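Local coordinates for magnesium and cobalt efflux protein (Bordetella parapertussis, PDB 3JTF) that probably takes part in magnesium and cobalt ion transport, this fragment being its CBS-domain pair, which binds AMP, at residues R14-S23 and H38-D49. Residues are numbered along the deposited sequence; the frame is centred on the assembly and turned at random.
Sequences RSRMDLLDIS and HSRFPVYEDDRD. With AMP (adenosine monophosphate), chain F; SO4 (sulfate ion), chain G; SO4 (sulfate ion), chain H.
Arg14 meets Asp49 side-on: NE donates to OD1 on its syn lone pair at 2.9 Å, and NH1 reaches OD2 on the syn side, 35° out of the carboxylate plane. Arg14 NH1 and NH2 also donate to O4 and O1 of a sulfate ion, probably from the crystallisation liquor. Arg48 lies over one face of that guanidinium, the two planes 31° apart; its own opposite face carries Leu19 CD1, and Met17 CE sits at its edge. Bent at chi3, the Arg48 chain brings NH2 to Arg14 O at 2.9 Å from above the carbonyl plane, while Met17 N uses the other face of the same oxygen.

Further along, Tyr44 CG occupies the position between backbone N and carbonyl carbon (chi1 73°), which lays the ring over Asp21: a CH-pi contact with Asp21 CA 4.0 Å from the centroid of the Tyr44 ring, and Leu19 CB at the ring edge. Strands 20-21 and 40-44 run parallel, Leu20 opposite Val43 and Asp21 opposite Tyr44, bonded from Leu20 N to Pro42 O, Tyr44 N to Leu20 O and Ile22 N to Tyr44 O, as the beta-alpha-beta unit of a CBS domain completed by helix 26-35. Leu20 turns to the face with Val43, its CG 3.7 Å from Phe41 CB, and also touches Leu29, Thr32 and Ile33 of that helix.

At the other end the segments supply part of the AMP pocket, Thr116 and Asp119 also bonding the nucleotide. Asp18 N donates to AMP N1 at 2.8 Å, and N6 donates to both Asp18 O and Arg40 O. AMP C4 lies over the centre of the His38 ring, and Asp18 OD2 is at the edge of that imidazole, 3.0 Å from His38 CD2; His38 ND1 and Arg40 NH1 bind phosphate oxygens.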
ATOM      1  N   ARG B  14      18.182  -5.364  -6.024  1.00 17.07           N
ATOM      2  CA  ARG B  14      18.829  -4.355  -5.189  1.00 18.61           C
ATOM      3  C   ARG B  14      18.976  -2.991  -5.920  1.00 18.61           C
ATOM      4  O   ARG B  14      18.656  -1.947  -5.367  1.00 18.76           O
ATOM      5  CB  ARG B  14      20.219  -4.894  -4.801  1.00 19.46           C
ATOM      6  CG  ARG B  14      21.120  -3.945  -4.067  1.00 21.37           C
ATOM      7  CD  ARG B  14      22.454  -4.658  -3.796  1.00 24.09           C
ATOM      8  NE  ARG B  14      23.358  -3.796  -3.068  1.00 24.43           N
ATOM      9  CZ  ARG B  14      24.129  -2.869  -3.632  1.00 27.28           C
ATOM     10  NH1 ARG B  14      24.931  -2.129  -2.869  1.00 25.71           N
ATOM     11  NH2 ARG B  14      24.135  -2.692  -4.961  1.00 28.35           N
ATOM     12  N   SER B  15      19.435  -3.017  -7.164  1.00 18.90           N
ATOM     13  CA  SER B  15      19.714  -1.765  -7.919  1.00 19.55           C
ATOM     14  C   SER B  15      18.464  -0.939  -8.162  1.00 18.69           C
ATOM     15  O   SER B  15      18.549   0.270  -8.368  1.00 18.01           O
ATOM     16  CB  SER B  15      20.381  -2.081  -9.255  1.00 20.03           C
ATOM     17  OG  SER B  15      19.453  -2.706 -10.121  1.00 22.43           O
ATOM     18  N   ARG B  16      17.304  -1.588  -8.099  1.00 17.31           N
ATOM     19  CA  ARG B  16      16.016  -0.936  -8.353  1.00 18.21           C
ATOM     20  C   ARG B  16      15.272  -0.518  -7.082  1.00 16.40           C
ATOM     21  O   ARG B  16      14.182   0.058  -7.153  1.00 16.01           O
ATOM     22  CB  ARG B  16      15.083  -1.860  -9.152  1.00 17.90           C
ATOM     23  CG  ARG B  16      15.460  -2.116 -10.599  1.00 25.25           C
ATOM     24  CD  ARG B  16      14.168  -2.370 -11.471  1.00 29.81           C
ATOM     25  NE  ARG B  16      14.418  -3.441 -12.420  1.00 34.58           N
ATOM     26  CZ  ARG B  16      13.742  -4.580 -12.483  1.00 37.42           C
ATOM     27  NH1 ARG B  16      12.701  -4.816 -11.677  1.00 37.72           N
ATOM     28  NH2 ARG B  16      14.107  -5.487 -13.375  1.00 39.93           N
HETATM   29  N   MSE B  17      15.844  -0.749  -5.925  1.00 15.43           N
HETATM   30  CA  MSE B  17      15.145  -0.406  -4.702  1.00 16.11           C
HETATM   31  C   MSE B  17      15.128   1.085  -4.437  1.00 16.04           C
HETATM   32  O   MSE B  17      16.133   1.751  -4.613  1.00 14.79           O
HETATM   33  CB  MSE B  17      15.769  -1.117  -3.515  1.00 17.30           C
HETATM   34  CG  MSE B  17      15.713  -2.592  -3.645  1.00 19.75           C
HETATM   35 SE   MSE B  17      16.410  -3.469  -2.003  1.00 33.34          SE
HETATM   36  CE  MSE B  17      18.136  -2.856  -1.982  1.00 20.70           C
ATOM     37  N   ASP B  18      13.969   1.602  -4.049  1.00 15.08           N
ATOM     38  CA  ASP B  18      13.859   2.959  -3.582  1.00 15.80           C
ATOM     39  C   ASP B  18      14.099   2.913  -2.079  1.00 16.59           C
ATOM     40  O   ASP B  18      13.285   2.338  -1.314  1.00 15.47           O
ATOM     41  CB  ASP B  18      12.471   3.557  -3.881  1.00 15.48           C
ATOM     42  CG  ASP B  18      12.246   3.799  -5.356  1.00 16.93           C
ATOM     43  OD1 ASP B  18      13.182   4.267  -6.023  1.00 18.85           O
ATOM     44  OD2 ASP B  18      11.144   3.509  -5.875  1.00 19.65           O
ATOM     45  N   LEU B  19      15.209   3.514  -1.669  1.00 16.94           N
ATOM     46  CA  LEU B  19      15.675   3.484  -0.281  1.00 17.83           C
ATOM     47  C   LEU B  19      15.683   4.850   0.278  1.00 17.70           C
ATOM     48  O   LEU B  19      15.764   5.802  -0.479  1.00 19.81           O
ATOM     49  CB  LEU B  19      17.130   3.046  -0.231  1.00 19.54           C
ATOM     50  CG  LEU B  19      17.489   1.708  -0.854  1.00 21.68           C
ATOM     51  CD1 LEU B  19      18.973   1.397  -0.706  1.00 23.34           C
ATOM     52  CD2 LEU B  19      16.691   0.675  -0.181  1.00 22.34           C
ATOM     53  N   LEU B  20      15.680   4.962   1.601  1.00 16.10           N
ATOM     54  CA  LEU B  20      15.822   6.255   2.262  1.00 15.64           C
ATOM     55  C   LEU B  20      17.062   6.252   3.165  1.00 15.80           C
ATOM     56  O   LEU B  20      17.293   5.306   3.903  1.00 14.74           O
ATOM     57  CB  LEU B  20      14.576   6.537   3.112  1.00 15.73           C
ATOM     58  CG  LEU B  20      13.244   6.746   2.355  1.00 15.96           C
ATOM     59  CD1 LEU B  20      12.071   7.004   3.311  1.00 15.37           C
ATOM     60  CD2 LEU B  20      13.371   7.896   1.347  1.00 16.24           C
ATOM     61  N   ASP B  21      17.824   7.341   3.126  1.00 15.38           N
ATOM     62  CA  ASP B  21      18.990   7.526   3.971  1.00 15.76           C
ATOM     63  C   ASP B  21      18.521   8.281   5.218  1.00 15.78           C
ATOM     64  O   ASP B  21      18.113   9.452   5.117  1.00 15.53           O
ATOM     65  CB  ASP B  21      20.005   8.347   3.214  1.00 15.77           C
ATOM     66  CG  ASP B  21      21.212   8.750   4.039  1.00 17.62           C
ATOM     67  OD1 ASP B  21      21.300   8.529   5.255  1.00 15.96           O
ATOM     68  OD2 ASP B  21      22.085   9.340   3.402  1.00 17.55           O
ATOM     69  N   ILE B  22      18.662   7.644   6.367  1.00 14.65           N
ATOM     70  CA  ILE B  22      18.155   8.174   7.620  1.00 16.59           C
ATOM     71  C   ILE B  22      18.832   9.533   7.969  1.00 17.52           C
ATOM     72  O   ILE B  22      18.272  10.294   8.728  1.00 18.19           O
ATOM     73  CB  ILE B  22      18.323   7.172   8.787  1.00 16.60           C
ATOM     74  CG1 ILE B  22      17.528   7.578  10.054  1.00 17.59           C
ATOM     75  CG2 ILE B  22      19.809   7.044   9.200  1.00 16.28           C
ATOM     76  CD1 ILE B  22      16.078   7.655   9.874  1.00 19.42           C
ATOM     77  N   SER B  23      20.004   9.838   7.405  1.00 18.47           N
ATOM     78  CA  SER B  23      20.720  11.074   7.732  1.00 19.83           C
ATOM     79  C   SER B  23      20.207  12.300   6.980  1.00 20.38           C
ATOM     80  O   SER B  23      20.621  13.410   7.283  1.00 18.70           O
ATOM     81  CB  SER B  23      22.212  10.930   7.428  1.00 20.41           C
ATOM     82  OG  SER B  23      22.764   9.813   8.145  1.00 25.98           O
ATOM     83  N   HIS B  38       5.637   4.553  -3.964  1.00 23.03           N
ATOM     84  CA  HIS B  38       5.632   3.411  -3.027  1.00 21.50           C
ATOM     85  C   HIS B  38       5.234   3.883  -1.641  1.00 20.59           C
ATOM     86  O   HIS B  38       5.417   5.031  -1.315  1.00 19.79           O
ATOM     87  CB  HIS B  38       6.985   2.718  -2.959  1.00 20.82           C
ATOM     88  CG  HIS B  38       7.418   2.140  -4.261  1.00 20.39           C
ATOM     89  ND1 HIS B  38       6.656   1.231  -4.961  1.00 20.35           N
ATOM     90  CD2 HIS B  38       8.508   2.387  -5.023  1.00 19.29           C
ATOM     91  CE1 HIS B  38       7.276   0.926  -6.093  1.00 22.97           C
ATOM     92  NE2 HIS B  38       8.404   1.615  -6.151  1.00 19.98           N
ATOM     93  N   SER B  39       4.664   2.993  -0.853  1.00 20.77           N
ATOM     94  CA  SER B  39       4.229   3.305   0.506  1.00 21.51           C
ATOM     95  C   SER B  39       5.294   2.961   1.559  1.00 19.14           C
ATOM     96  O   SER B  39       5.229   3.463   2.667  1.00 17.92           O
ATOM     97  CB  SER B  39       2.949   2.536   0.847  1.00 22.88           C
ATOM     98  OG  SER B  39       3.112   1.129   0.561  1.00 31.04           O
ATOM     99  N   ARG B  40       6.219   2.073   1.224  1.00 17.62           N
ATOM    100  CA  ARG B  40       7.188   1.541   2.177  1.00 17.44           C
ATOM    101  C   ARG B  40       8.619   1.597   1.618  1.00 16.01           C
ATOM    102  O   ARG B  40       8.836   1.314   0.450  1.00 15.55           O
ATOM    103  CB  ARG B  40       6.854   0.096   2.495  1.00 18.53           C
ATOM    104  CG  ARG B  40       5.453  -0.141   3.089  1.00 21.25           C
ATOM    105  CD  ARG B  40       5.025  -1.575   2.835  1.00 23.63           C
ATOM    106  NE  ARG B  40       4.781  -1.742   1.407  1.00 27.46           N
ATOM    107  CZ  ARG B  40       4.179  -2.776   0.852  1.00 28.06           C
ATOM    108  NH1 ARG B  40       4.017  -2.794  -0.453  1.00 29.31           N
ATOM    109  NH2 ARG B  40       3.723  -3.780   1.599  1.00 31.18           N
ATOM    110  N   PHE B  41       9.578   1.944   2.465  1.00 14.94           N
ATOM    111  CA  PHE B  41      10.965   2.168   2.047  1.00 14.65           C
ATOM    112  C   PHE B  41      11.899   1.505   3.015  1.00 14.66           C
ATOM    113  O   PHE B  41      11.839   1.782   4.216  1.00 14.56           O
ATOM    114  CB  PHE B  41      11.258   3.661   1.977  1.00 15.13           C
ATOM    115  CG  PHE B  41      10.332   4.393   1.071  1.00 14.97           C
ATOM    116  CD1 PHE B  41       9.088   4.820   1.532  1.00 15.35           C
ATOM    117  CD2 PHE B  41      10.670   4.599  -0.253  1.00 17.95           C
ATOM    118  CE1 PHE B  41       8.205   5.441   0.702  1.00 16.17           C
ATOM    119  CE2 PHE B  41       9.815   5.246  -1.102  1.00 17.54           C
ATOM    120  CZ  PHE B  41       8.554   5.667  -0.637  1.00 19.34           C
ATOM    121  N   PRO B  42      12.758   0.610   2.518  1.00 13.71           N
ATOM    122  CA  PRO B  42      13.915   0.283   3.340  1.00 13.38           C
ATOM    123  C   PRO B  42      14.753   1.518   3.642  1.00 12.43           C
ATOM    124  O   PRO B  42      14.909   2.371   2.790  1.00 11.76           O
ATOM    125  CB  PRO B  42      14.710  -0.718   2.492  1.00 13.64           C
ATOM    126  CG  PRO B  42      13.763  -1.157   1.400  1.00 14.72           C
ATOM    127  CD  PRO B  42      12.882   0.047   1.168  1.00 14.76           C
ATOM    128  N   VAL B  43      15.252   1.579   4.868  1.00 12.31           N
ATOM    129  CA  VAL B  43      16.028   2.693   5.373  1.00 13.19           C
ATOM    130  C   VAL B  43      17.435   2.260   5.670  1.00 12.49           C
ATOM    131  O   VAL B  43      17.654   1.172   6.235  1.00 13.00           O
ATOM    132  CB  VAL B  43      15.360   3.274   6.646  1.00 13.53           C
ATOM    133  CG1 VAL B  43      16.212   4.424   7.225  1.00 13.62           C
ATOM    134  CG2 VAL B  43      13.924   3.767   6.299  1.00 12.14           C
ATOM    135  N   TYR B  44      18.409   3.055   5.222  1.00 12.01           N
ATOM    136  CA  TYR B  44      19.794   2.763   5.535  1.00 11.82           C
ATOM    137  C   TYR B  44      20.493   3.896   6.265  1.00 11.71           C
ATOM    138  O   TYR B  44      19.997   4.991   6.364  1.00 12.01           O
ATOM    139  CB  TYR B  44      20.582   2.372   4.278  1.00 11.50           C
ATOM    140  CG  TYR B  44      20.879   3.518   3.344  1.00 11.99           C
ATOM    141  CD1 TYR B  44      22.038   4.271   3.483  1.00 12.92           C
ATOM    142  CD2 TYR B  44      19.993   3.844   2.313  1.00 13.70           C
ATOM    143  CE1 TYR B  44      22.327   5.337   2.599  1.00 14.42           C
ATOM    144  CE2 TYR B  44      20.271   4.870   1.415  1.00 15.25           C
ATOM    145  CZ  TYR B  44      21.426   5.613   1.557  1.00 16.04           C
ATOM    146  OH  TYR B  44      21.686   6.649   0.672  1.00 16.39           O
ATOM    147  N   GLU B  45      21.681   3.587   6.760  1.00 11.71           N
ATOM    148  CA  GLU B  45      22.548   4.582   7.375  1.00 12.14           C
ATOM    149  C   GLU B  45      23.968   4.291   6.993  1.00 12.13           C
ATOM    150  O   GLU B  45      24.434   3.136   7.083  1.00 10.81           O
ATOM    151  CB  GLU B  45      22.356   4.626   8.898  1.00 11.75           C
ATOM    152  CG  GLU B  45      23.040   5.844   9.590  1.00 13.90           C
ATOM    153  CD  GLU B  45      22.560   6.017  11.029  1.00 15.89           C
ATOM    154  OE1 GLU B  45      21.849   5.109  11.522  1.00 15.40           O
ATOM    155  OE2 GLU B  45      22.877   7.047  11.660  1.00 16.33           O
ATOM    156  N   ASP B  46      24.647   5.343   6.523  1.00 13.32           N
ATOM    157  CA  ASP B  46      26.056   5.320   6.148  1.00 14.37           C
ATOM    158  C   ASP B  46      26.434   4.520   4.892  1.00 15.13           C
ATOM    159  O   ASP B  46      27.366   4.928   4.179  1.00 16.46           O
ATOM    160  CB  ASP B  46      26.948   4.901   7.329  1.00 14.37           C
ATOM    161  CG  ASP B  46      26.912   5.913   8.480  1.00 16.80           C
ATOM    162  OD1 ASP B  46      27.261   7.099   8.272  1.00 14.31           O
ATOM    163  OD2 ASP B  46      26.554   5.524   9.615  1.00 16.66           O
ATOM    164  N   ASP B  47      25.803   3.389   4.634  1.00 14.21           N
ATOM    165  CA  ASP B  47      26.056   2.586   3.414  1.00 15.09           C
ATOM    166  C   ASP B  47      24.689   2.011   3.030  1.00 14.61           C
ATOM    167  O   ASP B  47      23.913   1.641   3.917  1.00 11.50           O
ATOM    168  CB  ASP B  47      27.009   1.422   3.690  1.00 15.06           C
ATOM    169  CG  ASP B  47      27.259   0.524   2.451  1.00 20.14           C
ATOM    170  OD1 ASP B  47      28.194   0.788   1.635  1.00 26.73           O
ATOM    171  OD2 ASP B  47      26.590  -0.503   2.306  1.00 19.55           O
ATOM    172  N   ARG B  48      24.395   1.945   1.734  1.00 13.76           N
ATOM    173  CA  ARG B  48      23.085   1.493   1.272  1.00 15.26           C
ATOM    174  C   ARG B  48      22.742   0.054   1.636  1.00 14.24           C
ATOM    175  O   ARG B  48      21.578  -0.289   1.703  1.00 15.18           O
ATOM    176  CB  ARG B  48      22.941   1.698  -0.246  1.00 15.98           C
ATOM    177  CG  ARG B  48      23.946   0.983  -1.088  1.00 21.47           C
ATOM    178  CD  ARG B  48      23.409   0.853  -2.559  1.00 27.41           C
ATOM    179  NE  ARG B  48      22.210   0.008  -2.523  1.00 31.53           N
ATOM    180  CZ  ARG B  48      21.196   0.028  -3.390  1.00 34.40           C
ATOM    181  NH1 ARG B  48      21.178   0.859  -4.428  1.00 35.89           N
ATOM    182  NH2 ARG B  48      20.181  -0.806  -3.199  1.00 34.48           N
ATOM    183  N   ASP B  49      23.721  -0.801   1.860  1.00 13.86           N
ATOM    184  CA  ASP B  49      23.402  -2.123   2.355  1.00 15.90           C
ATOM    185  C   ASP B  49      23.286  -2.209   3.886  1.00 15.42           C
ATOM    186  O   ASP B  49      22.927  -3.273   4.395  1.00 15.22           O
ATOM    187  CB  ASP B  49      24.419  -3.134   1.895  1.00 17.07           C
ATOM    188  CG  ASP B  49      24.343  -3.410   0.389  1.00 19.42           C
ATOM    189  OD1 ASP B  49      23.266  -3.351  -0.236  1.00 24.36           O
ATOM    190  OD2 ASP B  49      25.399  -3.627  -0.158  1.00 26.17           O
TER
HETATM  191  P   AMP F   1       3.693  -0.428  -3.626  1.00 36.19           P
HETATM  192  O1P AMP F   1       4.136  -0.366  -2.204  1.00 34.48           O
HETATM  193  O2P AMP F   1       2.220  -0.555  -3.832  1.00 38.83           O
HETATM  194  O3P AMP F   1       4.302   0.648  -4.461  1.00 35.59           O
HETATM  195  O5' AMP F   1       4.305  -1.740  -4.291  1.00 36.56           O
HETATM  196  C5' AMP F   1       4.117  -1.944  -5.699  1.00 35.36           C
HETATM  197  C4' AMP F   1       5.303  -2.712  -6.195  1.00 33.44           C
HETATM  198  O4' AMP F   1       6.519  -1.937  -6.272  1.00 29.82           O
HETATM  199  C3' AMP F   1       5.622  -3.830  -5.198  1.00 33.17           C
HETATM  200  O3' AMP F   1       4.728  -4.939  -5.345  1.00 36.52           O
HETATM  201  C2' AMP F   1       7.023  -4.116  -5.604  1.00 30.02           C
HETATM  202  O2' AMP F   1       6.865  -4.696  -6.954  1.00 33.01           O
HETATM  203  C1' AMP F   1       7.589  -2.690  -5.677  1.00 26.16           C
HETATM  204  N9  AMP F   1       8.040  -1.916  -4.465  1.00 22.67           N
HETATM  205  C8  AMP F   1       7.413  -1.629  -3.286  1.00 20.64           C
HETATM  206  N7  AMP F   1       8.190  -0.837  -2.490  1.00 20.36           N
HETATM  207  C5  AMP F   1       9.325  -0.582  -3.184  1.00 18.55           C
HETATM  208  C6  AMP F   1      10.552   0.201  -2.972  1.00 18.18           C
HETATM  209  N6  AMP F   1      10.746   0.852  -1.821  1.00 16.67           N
HETATM  210  N1  AMP F   1      11.501   0.182  -3.933  1.00 17.87           N
HETATM  211  C2  AMP F   1      11.330  -0.456  -5.093  1.00 18.49           C
HETATM  212  N3  AMP F   1      10.219  -1.156  -5.381  1.00 18.50           N
HETATM  213  C4  AMP F   1       9.213  -1.268  -4.463  1.00 19.31           C
HETATM  214  S   SO4 G   4      26.712  -0.694  -6.076  1.00100.10           S
HETATM  215  O1  SO4 G   4      25.459  -1.145  -6.686  1.00 99.53           O
HETATM  216  O2  SO4 G   4      27.635  -1.818  -5.902  1.00 99.79           O
HETATM  217  O3  SO4 G   4      27.352   0.275  -6.960  1.00100.33           O
HETATM  218  O4  SO4 G   4      26.433  -0.056  -4.789  1.00 99.51           O
HETATM  219  S   SO4 H   5       1.864  -5.775  -0.870  0.50 22.59           S
HETATM  220  O1  SO4 H   5       0.757  -5.042  -0.275  0.50 28.29           O
HETATM  221  O2  SO4 H   5       1.466  -7.058  -1.314  0.50 30.42           O
HETATM  222  O3  SO4 H   5       2.404  -4.961  -1.979  0.50 30.66           O
HETATM  223  O4  SO4 H   5       2.926  -5.877   0.099  0.50 30.70           O
HETATM  224  O   HOH W   1      18.635   1.282  -5.460  1.00 27.37           O
HETATM  225  O   HOH W   2      10.290   1.173  -7.968  1.00 20.63           O
HETATM  226  O   HOH W   3      23.710   7.926   6.173  1.00 14.73           O
HETATM  227  O   HOH W   4      21.855  10.050   0.785  1.00 35.81           O
HETATM  228  O   HOH W   5      22.846   9.399  10.645  1.00 23.30           O